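Local coordinates for serine acetyltransferase (Entamoeba histolytica, PDB 3Q1X), which probably transfers an acetyl group from acetyl-CoA to the hydroxyl of L-serine in cysteine biosynthesis, at residues R222-G227 with G240-G245; P168-K173 with E188-G193; E194-Y199 with V230-G235. One frame throughout, in Å; residues are numbered along the deposited sequence.

Contact 1: residues R222-G227 with G240-G245; sequences RHPTVG and GNIIVG. With SER (serine), chain B.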
loop_
_atom_site.group_PDB
_atom_site.type_symbol
_atom_site.label_atom_id
_atom_site.label_comp_id
_atom_site.label_asym_id
_atom_site.label_seq_id
_atom_site.Cartn_x
_atom_site.Cartn_y
_atom_site.Cartn_z
ATOM N N ARG A 222 -21.624 -4.229 14.202
ATOM C CA ARG A 222 -21.861 -4.776 12.862
ATOM C C ARG A 222 -20.648 -5.529 12.308
ATOM O O ARG A 222 -20.672 -5.997 11.166
ATOM C CB ARG A 222 -22.271 -3.654 11.895
ATOM C CG ARG A 222 -21.168 -2.624 11.656
ATOM C CD ARG A 222 -21.729 -1.288 11.217
ATOM N NE ARG A 222 -20.664 -0.352 10.855
ATOM C CZ ARG A 222 -20.095 0.511 11.688
ATOM N NH1 ARG A 222 -20.465 0.572 12.966
ATOM N NH2 ARG A 222 -19.138 1.317 11.236
ATOM N N HIS A 223 -19.597 -5.622 13.119
ATOM C CA HIS A 223 -18.361 -6.308 12.750
ATOM C C HIS A 223 -18.134 -7.476 13.728
ATOM O O HIS A 223 -18.724 -7.493 14.816
ATOM C CB HIS A 223 -17.172 -5.331 12.761
ATOM C CG HIS A 223 -17.381 -4.093 11.938
ATOM N ND1 HIS A 223 -17.501 -4.117 10.564
ATOM C CD2 HIS A 223 -17.456 -2.789 12.297
ATOM C CE1 HIS A 223 -17.661 -2.883 10.114
ATOM N NE2 HIS A 223 -17.640 -2.060 11.146
ATOM N N PRO A 224 -17.284 -8.455 13.354
ATOM C CA PRO A 224 -17.143 -9.660 14.177
ATOM C C PRO A 224 -16.577 -9.447 15.578
ATOM O O PRO A 224 -15.869 -8.472 15.837
ATOM C CB PRO A 224 -16.172 -10.527 13.364
ATOM C CG PRO A 224 -16.318 -10.050 11.961
ATOM C CD PRO A 224 -16.537 -8.577 12.087
ATOM N N THR A 225 -16.910 -10.370 16.473
ATOM C CA THR A 225 -16.242 -10.501 17.757
ATOM C C THR A 225 -15.458 -11.801 17.693
ATOM O O THR A 225 -15.987 -12.846 17.294
ATOM C CB THR A 225 -17.245 -10.521 18.929
ATOM O OG1 THR A 225 -17.945 -9.273 18.979
ATOM C CG2 THR A 225 -16.539 -10.768 20.262
ATOM N N VAL A 226 -14.186 -11.715 18.060
ATOM C CA VAL A 226 -13.260 -12.831 17.963
ATOM C C VAL A 226 -12.671 -13.094 19.351
ATOM O O VAL A 226 -12.287 -12.159 20.054
ATOM C CB VAL A 226 -12.149 -12.524 16.911
ATOM C CG1 VAL A 226 -11.097 -13.588 16.901
ATOM C CG2 VAL A 226 -12.741 -12.377 15.508
ATOM N N GLY A 227 -12.625 -14.364 19.748
ATOM C CA GLY A 227 -12.109 -14.766 21.063
ATOM C C GLY A 227 -10.593 -14.803 21.128
ATOM O O GLY A 227 -9.910 -14.069 20.401
ATOM N N GLY A 240 -19.868 -9.398 9.320
ATOM C CA GLY A 240 -21.122 -9.237 10.045
ATOM C C GLY A 240 -20.965 -9.275 11.550
ATOM O O GLY A 240 -19.880 -9.566 12.073
ATOM N N ASN A 241 -22.060 -8.977 12.245
ATOM C CA ASN A 241 -22.094 -9.015 13.699
ATOM C C ASN A 241 -22.185 -10.468 14.161
ATOM O O ASN A 241 -23.240 -10.939 14.598
ATOM C CB ASN A 241 -23.276 -8.188 14.229
ATOM C CG ASN A 241 -23.350 -8.173 15.756
ATOM O OD1 ASN A 241 -22.396 -8.544 16.450
ATOM N ND2 ASN A 241 -24.497 -7.748 16.283
ATOM N N ILE A 242 -21.063 -11.169 14.050
ATOM C CA ILE A 242 -20.988 -12.595 14.342
ATOM C C ILE A 242 -19.928 -12.846 15.407
ATOM O O ILE A 242 -19.059 -12.003 15.636
ATOM C CB ILE A 242 -20.676 -13.423 13.067
ATOM C CG1 ILE A 242 -19.360 -12.954 12.423
ATOM C CG2 ILE A 242 -21.857 -13.357 12.084
ATOM C CD1 ILE A 242 -18.858 -13.847 11.310
ATOM N N ILE A 243 -20.003 -14.005 16.056
ATOM C CA ILE A 243 -19.054 -14.352 17.107
ATOM C C ILE A 243 -18.189 -15.533 16.689
ATOM O O ILE A 243 -18.696 -16.600 16.327
ATOM C CB ILE A 243 -19.761 -14.633 18.468
ATOM C CG1 ILE A 243 -20.408 -13.350 18.998
ATOM C CG2 ILE A 243 -18.772 -15.179 19.494
ATOM C CD1 ILE A 243 -21.434 -13.563 20.086
ATOM N N VAL A 244 -16.879 -15.310 16.712
ATOM C CA VAL A 244 -15.902 -16.375 16.554
ATOM C C VAL A 244 -15.350 -16.719 17.941
ATOM O O VAL A 244 -14.890 -15.841 18.686
ATOM C CB VAL A 244 -14.763 -15.981 15.575
ATOM C CG1 VAL A 244 -13.764 -17.115 15.429
ATOM C CG2 VAL A 244 -15.328 -15.593 14.211
ATOM N N GLY A 245 -15.421 -17.998 18.294
ATOM C CA GLY A 245 -14.993 -18.458 19.611
ATOM C C GLY A 245 -13.484 -18.489 19.762
ATOM O O GLY A 245 -12.752 -18.110 18.842
HETATM N N SER B . -16.926 0.720 6.304
HETATM C CA SER B . -18.030 -0.270 6.492
HETATM C C SER B . -18.532 -0.246 7.928
HETATM O O SER B . -17.990 0.460 8.776
HETATM C CB SER B . -17.556 -1.678 6.120
HETATM O OG SER B . -16.547 -2.131 7.012
HETATM O OXT SER B . -19.489 -0.932 8.266
#

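Contact 2: residues P168-K173 with E188-G193; sequences PGASIK and ETAIIG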
loop_
_atom_site.group_PDB
_atom_site.type_symbol
_atom_site.label_atom_id
_atom_site.label_comp_id
_atom_site.label_asym_id
_atom_site.label_seq_id
_atom_site.Cartn_x
_atom_site.Cartn_y
_atom_site.Cartn_z
ATOM N N PRO A 168 -9.979 3.035 14.109
ATOM C CA PRO A 168 -9.606 3.345 15.492
ATOM C C PRO A 168 -10.583 2.841 16.553
ATOM O O PRO A 168 -10.200 2.718 17.714
ATOM C CB PRO A 168 -9.531 4.884 15.506
ATOM C CG PRO A 168 -10.302 5.328 14.288
ATOM C CD PRO A 168 -9.986 4.258 13.281
ATOM N N GLY A 169 -11.823 2.551 16.145
ATOM C CA GLY A 169 -12.861 1.998 17.036
ATOM C C GLY A 169 -12.689 0.537 17.424
ATOM O O GLY A 169 -13.217 0.099 18.446
ATOM N N ALA A 170 -11.949 -0.222 16.618
ATOM C CA ALA A 170 -11.711 -1.635 16.913
ATOM C C ALA A 170 -11.096 -1.791 18.297
ATOM O O ALA A 170 -10.292 -0.964 18.726
ATOM C CB ALA A 170 -10.816 -2.262 15.853
ATOM N N SER A 171 -11.503 -2.842 18.997
ATOM C CA SER A 171 -10.948 -3.174 20.306
ATOM C C SER A 171 -10.093 -4.421 20.168
ATOM O O SER A 171 -10.583 -5.471 19.764
ATOM C CB SER A 171 -12.066 -3.395 21.328
ATOM O OG SER A 171 -13.023 -2.356 21.256
ATOM N N ILE A 172 -8.807 -4.305 20.487
ATOM C CA ILE A 172 -7.875 -5.416 20.295
ATOM C C ILE A 172 -7.029 -5.664 21.544
ATOM O O ILE A 172 -6.325 -4.768 22.025
ATOM C CB ILE A 172 -6.950 -5.203 19.053
ATOM C CG1 ILE A 172 -7.758 -4.762 17.823
ATOM C CG2 ILE A 172 -6.161 -6.467 18.746
ATOM C CD1 ILE A 172 -6.907 -4.372 16.618
ATOM N N LYS A 173 -7.099 -6.887 22.065
ATOM C CA LYS A 173 -6.302 -7.269 23.223
ATOM C C LYS A 173 -4.840 -7.521 22.845
ATOM O O LYS A 173 -4.459 -7.331 21.689
ATOM C CB LYS A 173 -6.925 -8.474 23.936
ATOM C CG LYS A 173 -8.294 -8.151 24.547
ATOM C CD LYS A 173 -8.730 -9.199 25.556
ATOM C CE LYS A 173 -10.011 -8.772 26.262
ATOM N NZ LYS A 173 -10.982 -9.906 26.396
ATOM N N GLU A 188 -14.797 -0.781 12.626
ATOM C CA GLU A 188 -15.050 0.087 13.768
ATOM C C GLU A 188 -15.544 -0.635 15.026
ATOM O O GLU A 188 -15.236 -0.230 16.140
ATOM C CB GLU A 188 -16.060 1.163 13.364
ATOM C CG GLU A 188 -16.401 2.165 14.475
ATOM C CD GLU A 188 -17.187 3.364 13.967
ATOM O OE1 GLU A 188 -17.217 4.404 14.661
ATOM O OE2 GLU A 188 -17.765 3.276 12.872
ATOM N N THR A 189 -16.339 -1.684 14.841
ATOM C CA THR A 189 -16.955 -2.354 15.979
ATOM C C THR A 189 -16.435 -3.777 16.147
ATOM O O THR A 189 -17.028 -4.589 16.863
ATOM C CB THR A 189 -18.503 -2.336 15.899
ATOM O OG1 THR A 189 -18.944 -3.181 14.833
ATOM C CG2 THR A 189 -19.013 -0.916 15.666
ATOM N N ALA A 190 -15.315 -4.071 15.494
ATOM C CA ALA A 190 -14.652 -5.358 15.677
ATOM C C ALA A 190 -14.099 -5.468 17.094
ATOM O O ALA A 190 -13.612 -4.492 17.656
ATOM C CB ALA A 190 -13.549 -5.543 14.650
ATOM N N ILE A 191 -14.205 -6.653 17.682
ATOM C CA ILE A 191 -13.625 -6.922 19.000
ATOM C C ILE A 191 -12.742 -8.155 18.857
ATOM O O ILE A 191 -13.195 -9.188 18.369
ATOM C CB ILE A 191 -14.725 -7.162 20.079
ATOM C CG1 ILE A 191 -15.637 -5.929 20.215
ATOM C CG2 ILE A 191 -14.106 -7.625 21.415
ATOM C CD1 ILE A 191 -15.265 -4.929 21.299
ATOM N N ILE A 192 -11.487 -8.045 19.286
ATOM C CA ILE A 192 -10.517 -9.117 19.096
ATOM C C ILE A 192 -9.836 -9.445 20.420
ATOM O O ILE A 192 -9.317 -8.560 21.094
ATOM C CB ILE A 192 -9.437 -8.727 18.048
ATOM C CG1 ILE A 192 -10.079 -8.456 16.687
ATOM C CG2 ILE A 192 -8.361 -9.801 17.947
ATOM C CD1 ILE A 192 -9.125 -7.818 15.673
ATOM N N GLY A 193 -9.820 -10.720 20.781
ATOM C CA GLY A 193 -9.227 -11.145 22.038
ATOM C C GLY A 193 -7.711 -11.236 21.996
ATOM O O GLY A 193 -7.061 -10.708 21.081
HETATM O O HOH W 1 -14.737 -2.330 18.934
#

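Contact 3: residues E194-Y199 with V230-G235; sequences EWCRIY and VTIGTG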
loop_
_atom_site.group_PDB
_atom_site.type_symbol
_atom_site.label_atom_id
_atom_site.label_comp_id
_atom_site.label_asym_id
_atom_site.label_seq_id
_atom_site.Cartn_x
_atom_site.Cartn_y
_atom_site.Cartn_z
ATOM N N GLU A 194 -7.155 -11.913 22.997
ATOM C CA GLU A 194 -5.718 -12.101 23.151
ATOM C C GLU A 194 -5.205 -13.126 22.146
ATOM O O GLU A 194 -5.952 -14.011 21.724
ATOM C CB GLU A 194 -5.423 -12.595 24.579
ATOM C CG GLU A 194 -4.006 -12.370 25.086
ATOM C CD GLU A 194 -3.773 -10.965 25.623
ATOM O OE1 GLU A 194 -2.597 -10.610 25.849
ATOM O OE2 GLU A 194 -4.756 -10.213 25.817
ATOM N N TRP A 195 -3.928 -13.017 21.776
ATOM C CA TRP A 195 -3.276 -14.010 20.924
ATOM C C TRP A 195 -3.988 -14.239 19.594
ATOM O O TRP A 195 -4.241 -15.378 19.195
ATOM C CB TRP A 195 -3.081 -15.335 21.682
ATOM C CG TRP A 195 -1.868 -15.344 22.527
ATOM C CD1 TRP A 195 -1.815 -15.266 23.883
ATOM C CD2 TRP A 195 -0.518 -15.455 22.072
ATOM N NE1 TRP A 195 -0.508 -15.322 24.311
ATOM C CE2 TRP A 195 0.310 -15.438 23.215
ATOM C CE3 TRP A 195 0.074 -15.567 20.803
ATOM C CZ2 TRP A 195 1.705 -15.521 23.132
ATOM C CZ3 TRP A 195 1.467 -15.649 20.719
ATOM C CH2 TRP A 195 2.262 -15.627 21.880
ATOM N N CYS A 196 -4.319 -13.149 18.914
ATOM C CA CYS A 196 -4.889 -13.244 17.581
ATOM C C CYS A 196 -3.764 -13.123 16.573
ATOM O O CYS A 196 -2.933 -12.212 16.657
ATOM C CB CYS A 196 -5.951 -12.174 17.345
ATOM S SG CYS A 196 -6.882 -12.414 15.827
ATOM N N ARG A 197 -3.714 -14.077 15.653
ATOM C CA ARG A 197 -2.732 -14.080 14.582
ATOM C C ARG A 197 -3.459 -13.920 13.256
ATOM O O ARG A 197 -4.288 -14.754 12.895
ATOM C CB ARG A 197 -1.934 -15.384 14.594
ATOM C CG ARG A 197 -0.749 -15.410 13.649
ATOM C CD ARG A 197 0.017 -16.714 13.800
ATOM N NE ARG A 197 0.568 -16.870 15.146
ATOM C CZ ARG A 197 1.093 -17.990 15.631
ATOM N NH1 ARG A 197 1.136 -19.097 14.895
ATOM N NH2 ARG A 197 1.567 -18.005 16.868
ATOM N N ILE A 198 -3.149 -12.847 12.538
ATOM C CA ILE A 198 -3.871 -12.488 11.314
ATOM C C ILE A 198 -2.913 -12.338 10.141
ATOM O O ILE A 198 -1.878 -11.681 10.258
ATOM C CB ILE A 198 -4.691 -11.172 11.502
ATOM C CG1 ILE A 198 -5.798 -11.367 12.545
ATOM C CG2 ILE A 198 -5.261 -10.660 10.175
ATOM C CD1 ILE A 198 -6.628 -10.116 12.831
ATOM N N TYR A 199 -3.282 -12.929 9.009
ATOM C CA TYR A 199 -2.501 -12.857 7.790
ATOM C C TYR A 199 -3.030 -11.842 6.770
ATOM O O TYR A 199 -4.096 -11.217 6.955
ATOM C CB TYR A 199 -2.372 -14.247 7.167
ATOM C CG TYR A 199 -1.472 -15.128 7.974
ATOM C CD1 TYR A 199 -0.094 -15.145 7.741
ATOM C CD2 TYR A 199 -1.979 -15.913 9.019
ATOM C CE1 TYR A 199 0.753 -15.941 8.505
ATOM C CE2 TYR A 199 -1.135 -16.717 9.795
ATOM C CZ TYR A 199 0.226 -16.726 9.526
ATOM O OH TYR A 199 1.067 -17.503 10.284
ATOM N N VAL A 230 -7.043 -17.193 18.292
ATOM C CA VAL A 230 -7.628 -17.372 16.975
ATOM C C VAL A 230 -6.584 -17.069 15.915
ATOM O O VAL A 230 -5.840 -16.085 16.025
ATOM C CB VAL A 230 -8.854 -16.457 16.785
ATOM C CG1 VAL A 230 -9.380 -16.501 15.346
ATOM C CG2 VAL A 230 -9.940 -16.827 17.784
ATOM N N THR A 231 -6.521 -17.929 14.904
ATOM C CA THR A 231 -5.662 -17.700 13.742
ATOM C C THR A 231 -6.518 -17.570 12.494
ATOM O O THR A 231 -7.336 -18.448 12.190
ATOM C CB THR A 231 -4.619 -18.822 13.565
ATOM O OG1 THR A 231 -3.973 -19.062 14.816
ATOM C CG2 THR A 231 -3.566 -18.435 12.524
ATOM N N ILE A 232 -6.333 -16.471 11.766
ATOM C CA ILE A 232 -7.153 -16.210 10.593
ATOM C C ILE A 232 -6.280 -16.214 9.351
ATOM O O ILE A 232 -5.450 -15.323 9.158
ATOM C CB ILE A 232 -7.959 -14.894 10.712
ATOM C CG1 ILE A 232 -8.680 -14.839 12.058
ATOM C CG2 ILE A 232 -8.981 -14.801 9.585
ATOM C CD1 ILE A 232 -9.394 -13.559 12.334
ATOM N N GLY A 233 -6.475 -17.234 8.521
ATOM C CA GLY A 233 -5.620 -17.484 7.368
ATOM C C GLY A 233 -5.795 -16.501 6.234
ATOM O O GLY A 233 -6.776 -15.753 6.194
ATOM N N THR A 234 -4.827 -16.516 5.322
ATOM C CA THR A 234 -4.768 -15.607 4.185
ATOM C C THR A 234 -6.066 -15.551 3.386
ATOM O O THR A 234 -6.578 -16.583 2.948
ATOM C CB THR A 234 -3.645 -16.002 3.210
ATOM O OG1 THR A 234 -2.461 -16.362 3.941
ATOM C CG2 THR A 234 -3.353 -14.848 2.278
ATOM N N GLY A 235 -6.585 -14.339 3.197
ATOM C CA GLY A 235 -7.742 -14.115 2.332
ATOM C C GLY A 235 -9.102 -14.351 2.966
ATOM O O GLY A 235 -10.134 -14.130 2.325
HETATM O O HOH W 2 -7.402 -14.333 19.298
#

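Contact 1: residues R222-G227 with G240-G245
Thr225 and Val226 run parallel to Ile243 and Val244, the two segments diverging by only 14°, as neighbouring coils of the left-handed beta helix of the hexapeptide-repeat transferases. Three backbone bonds tie them: Thr225 N to Ile242 O (2.8 Å, nearly straight), Val244 N to Thr225 O (2.7 Å) and a more bent one from Gly227 N to Val244 O. Residues in register stack on the same side of the sheet. Val226 and Val244 point the same way, with Val226 CG2 4.1 Å from Val244 CB, and Val244 also meets Val238 of strand 237-239 in the interior of the coil. Pro224 joins this packing: its CB lies 4.1 Å from Ile242 CG1, and its ring also touches Val238. The opposite side carries Thr225 and the exposed Ile243; Thr225 OG1 bonds to Lys221 NZ rather than across the contact.

Before the strand the backbones stay close, but the side chains of Arg222 and His223 turn away from the second segment and line the serine pocket. Arg222 CG sits between the backbone N and carbonyl carbon (chi1 65°), from where the extended chain passes over the His223 imidazole, CG above the centre of one face. His223 NE2 in turn lies above one face of the guanidinium, toward its rim. The guanidinium presents its edge to the carboxylate of the bound serine and grips it at two points. Asp114 and Asp179 of the second subunit also hydrogen-bond to this ligand. The paired bonds run from Arg222 NE to serine OXT, 2.9 Å, and from Arg222 NH2 to serine O, 2.8 Å, while His223 CE1 stands 3.4 Å from serine OG.

Contact 2: residues P168-K173 with E188-G193
Gly169 packs its carbonyl carbon 3.0 Å from Glu188 O at the turn where these two successive coils of the left-handed beta helix meet, before their parallel strands pair. Next, Ala170 sets its methyl beside that of Ala190. Ser171 N then donates an almost straight 3.0 Å bond to Ala190 O, and Ser171 O accepts from Ile192 N. On the outer side of this strand, Ser171 OG touches Ile191 CD1 at 3.4 Å; the skewed chi2 of Ile191, -94°, swings that methyl toward Ser171. A water joins the two segments here, donating to Gly169 O and Ala190 O and accepting from Ser171 OG, so Ala190 O takes two hydrogen bonds. Ile172 turns to the other side and lies alongside Ile192, Ile172 CG1 being 4.0 Å from Ile192 CD1, with Ile186 of strand 185-186 also against Ile192. Lys173 N closes the backbone pairing with Ile192 O (2.9 Å), while Lys173 CB rests on Gly193 C. Helix 128-144 covers this end of the coil: Arg137 bonds to the carbonyls of Ile172 and Lys173, and Tyr136 OH to that of Ala170. Glu188 splits its carboxylate between Tyr143 OH, through OE1, and a salt bridge to Arg222 NH2, through OE2, consistent with a second-shell role in positioning Arg222, which binds serine.

Contact 3: residues E194-Y199 with V230-G235
Tyr199 lays the CD2 edge of its ring against Ile232 O, which lies in the ring plane 3.5 Å from Tyr199 CD2, while Tyr199 CE2 reaches the methyl of Thr231, the two side chains meeting at a slant. With CG beside the backbone N (chi1 -71°), the ring is carried toward the second segment, edge first, and its CB comes within 3.8 Å of Thr234 N, a buried amide with no partner in the model. The phenol end goes further: Tyr199 OH bonds to His208 N of the third subunit. Arg197 and Thr231 stand side by side on the same face, Arg197 CB 4.0 Å from Thr231 CG2, and they too turn to that subunit, Arg197 NH1 to His208 O and Thr231 OG1 to Gln210. Tyr199 and Arg197 thus hold the backbone of His208, a serine-pocket residue, from across the subunit interface. These strands belong to one flat wall of the left-handed beta helix, parallel and in register from Arg197 opposite Thr231 to Ile198 opposite Ile232. Arg197 N gives a 2.9 Å bond to Val230 O and Arg197 O receives one of equal length from Ile232 N; the next, Tyr199 N to Ile232 O, is longer at 3.2 Å. Inside the coil, Ile198 CG1 meets Ile232 CD1 at 4.2 Å, both side chains also touching Leu204 of strand 203-205. Cys196 SG borders this packing from the strand's start. At that end a water bridges the chains, donating to Glu194 O and accepting from Val230 N.

Contacts 1 and 2 lie on the same four-stranded wall of the beta helix, where strands 191-192 and 225-226 are neighbours: Val226 N probably bonds to Ile191 O, and a link between charged side chains near the bound serine also joins them. Contact 3 is on another wall, reached along the chain from strands 191-192 and 225-226. In all three, aliphatic side chains fill the inside of the coil, but the outward chemistry differs. Contact 2 is buried beside the helices, contact 1 is partly exposed and holds bound serine, and contact 3 turns polar side chains to the third subunit and has no exposed residue among those that touch.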